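Local atomic coordinates of O-methyltransferase, putative (Bacillus cereus, PDB entry 3DUW), a protein that binds S-adenosyl-L-homocysteine and probably transfers a methyl group from S-adenosyl-L-methionine to a hydroxyl oxygen of its acceptor. Residues S23-V28 with L76-S81. Numbering follows the deposited sequence.
Sequences STLEEV and LARGLS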
loop_
_atom_site.group_PDB
_atom_site.type_symbol
_atom_site.label_atom_id
_atom_site.label_comp_id
_atom_site.label_asym_id
_atom_site.label_seq_id
_atom_site.Cartn_x
_atom_site.Cartn_y
_atom_site.Cartn_z
ATOM N N SER A 23 -7.613 20.692 -11.074
ATOM C CA SER A 23 -7.032 21.525 -12.120
ATOM C C SER A 23 -5.564 21.855 -11.867
ATOM O O SER A 23 -4.790 22.022 -12.809
ATOM C CB SER A 23 -7.832 22.820 -12.276
ATOM O OG SER A 23 -7.762 23.615 -11.108
ATOM N N THR A 24 -5.183 21.960 -10.598
ATOM C CA THR A 24 -3.799 22.262 -10.256
ATOM C C THR A 24 -2.868 21.152 -10.735
ATOM O O THR A 24 -1.847 21.420 -11.372
ATOM C CB THR A 24 -3.625 22.450 -8.735
ATOM O OG1 THR A 24 -4.347 23.616 -8.316
ATOM C CG2 THR A 24 -2.154 22.616 -8.379
ATOM N N LEU A 25 -3.216 19.904 -10.436
ATOM C CA LEU A 25 -2.386 18.786 -10.861
ATOM C C LEU A 25 -2.432 18.591 -12.369
ATOM O O LEU A 25 -1.462 18.125 -12.963
ATOM C CB LEU A 25 -2.799 17.503 -10.137
ATOM C CG LEU A 25 -2.310 17.451 -8.687
ATOM C CD1 LEU A 25 -2.771 16.159 -8.029
ATOM C CD2 LEU A 25 -0.787 17.548 -8.657
ATOM N N GLU A 26 -3.553 18.945 -12.989
ATOM C CA GLU A 26 -3.672 18.830 -14.436
ATOM C C GLU A 26 -2.670 19.790 -15.069
ATOM O O GLU A 26 -1.994 19.445 -16.037
ATOM C CB GLU A 26 -5.088 19.186 -14.894
ATOM C CG GLU A 26 -6.104 18.068 -14.732
ATOM C CD GLU A 26 -7.488 18.471 -15.198
ATOM O OE1 GLU A 26 -7.600 19.080 -16.285
ATOM O OE2 GLU A 26 -8.464 18.174 -14.481
ATOM N N GLU A 27 -2.578 20.997 -14.517
ATOM C CA GLU A 27 -1.642 21.994 -15.030
ATOM C C GLU A 27 -0.217 21.486 -14.880
ATOM O O GLU A 27 0.602 21.634 -15.785
ATOM C CB GLU A 27 -1.757 23.310 -14.262
ATOM C CG GLU A 27 -3.003 24.120 -14.518
ATOM C CD GLU A 27 -2.980 25.429 -13.756
ATOM O OE1 GLU A 27 -2.812 25.394 -12.516
ATOM O OE2 GLU A 27 -3.126 26.491 -14.392
ATOM N N VAL A 28 0.076 20.900 -13.722
ATOM C CA VAL A 28 1.410 20.376 -13.454
ATOM C C VAL A 28 1.846 19.403 -14.548
ATOM O O VAL A 28 2.935 19.530 -15.103
ATOM C CB VAL A 28 1.463 19.662 -12.078
ATOM C CG1 VAL A 28 2.789 18.936 -11.905
ATOM C CG2 VAL A 28 1.280 20.681 -10.962
ATOM N N LEU A 76 2.702 14.012 -1.889
ATOM C CA LEU A 76 3.325 13.778 -0.590
ATOM C C LEU A 76 3.121 14.961 0.352
ATOM O O LEU A 76 2.724 14.789 1.506
ATOM C CB LEU A 76 4.825 13.518 -0.763
ATOM C CG LEU A 76 5.218 12.194 -1.428
ATOM C CD1 LEU A 76 6.682 12.225 -1.819
ATOM C CD2 LEU A 76 4.949 11.044 -0.469
ATOM N N ALA A 77 3.385 16.162 -0.148
ATOM C CA ALA A 77 3.241 17.364 0.665
ATOM C C ALA A 77 1.807 17.559 1.145
ATOM O O ALA A 77 1.575 18.030 2.258
ATOM C CB ALA A 77 3.698 18.580 -0.121
ATOM N N ARG A 78 0.841 17.194 0.312
ATOM C CA ARG A 78 -0.553 17.352 0.690
ATOM C C ARG A 78 -0.979 16.387 1.790
ATOM O O ARG A 78 -2.074 16.511 2.339
ATOM C CB ARG A 78 -1.445 17.202 -0.539
ATOM C CG ARG A 78 -1.390 18.406 -1.455
ATOM C CD ARG A 78 -2.226 18.204 -2.696
ATOM N NE ARG A 78 -2.374 19.447 -3.441
ATOM C CZ ARG A 78 -3.030 19.553 -4.591
ATOM N NH1 ARG A 78 -3.598 18.486 -5.130
ATOM N NH2 ARG A 78 -3.124 20.729 -5.197
ATOM N N GLY A 79 -0.109 15.435 2.115
ATOM C CA GLY A 79 -0.419 14.488 3.171
ATOM C C GLY A 79 0.039 14.991 4.531
ATOM O O GLY A 79 -0.295 14.403 5.563
ATOM N N LEU A 80 0.805 16.081 4.532
ATOM C CA LEU A 80 1.316 16.685 5.766
ATOM C C LEU A 80 0.256 17.560 6.437
ATOM O O LEU A 80 -0.740 17.926 5.810
ATOM C CB LEU A 80 2.547 17.542 5.459
ATOM C CG LEU A 80 3.738 16.862 4.781
ATOM C CD1 LEU A 80 4.732 17.921 4.337
ATOM C CD2 LEU A 80 4.391 15.871 5.732
ATOM N N SER A 81 0.485 17.917 7.701
ATOM C CA SER A 81 -0.468 18.745 8.446
ATOM C C SER A 81 0.128 19.949 9.188
ATOM O O SER A 81 0.063 21.079 8.705
ATOM C CB SER A 81 -1.246 17.878 9.441
ATOM O OG SER A 81 -0.383 17.286 10.396
#
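Arg78 is the one residue of 76-81 that touches 23-28, reaching across to Thr24 and Leu25 in the first turn of helix 23-34. Residues 76-81 begin at the end of helix 71-77 with Leu76. Ala77 opens a type I beta turn that ends at Leu80 and is closed by the bond from Leu80 N to Ala77 O (3.1 Å). Arg78 follows at the second position of this turn. Its backbone stays well back, with its CA 11.8 Å from that of Leu25, and the long arginine side chain bridges the gap. The chain from CG to NE is extended (chi2 177°, chi3 169°), which carries the guanidinium right up to the helix. There its two terminal nitrogens part company: NH2 meets the Thr24 methyl, CG2, at 3.8 Å, while NH1 lies 3.8 Å from Leu25 CD1. Both contacts are oblique to the guanidinium plane. Thr24 turns CG2 anti to its own backbone N, and its branched side chain brings CB as well as the methyl near NH2. Leucine and arginine point opposite ways, and it is CG and CD1 of Leu25 that lie alongside NH1. The buried Leu25 side chain also meets Tyr71, Ile74 and Trp75 of helix 71-77, so it suits the join between the two helices. Gly79 and Leu80 then lead the chain away through the rest of the turn. No hydrogen bond joins the two segments. The polar hold comes from Asp22, just before helix 23-34, whose OD2 forms a salt bridge with Arg78 NH1 and whose OD1 accepts a bond from Leu25 N. That carboxylate probably balances the arginine's charge; since Thr24 and Leu25 offer the guanidinium carbon contacts but no polar partner, its position probably depends mainly on Asp22.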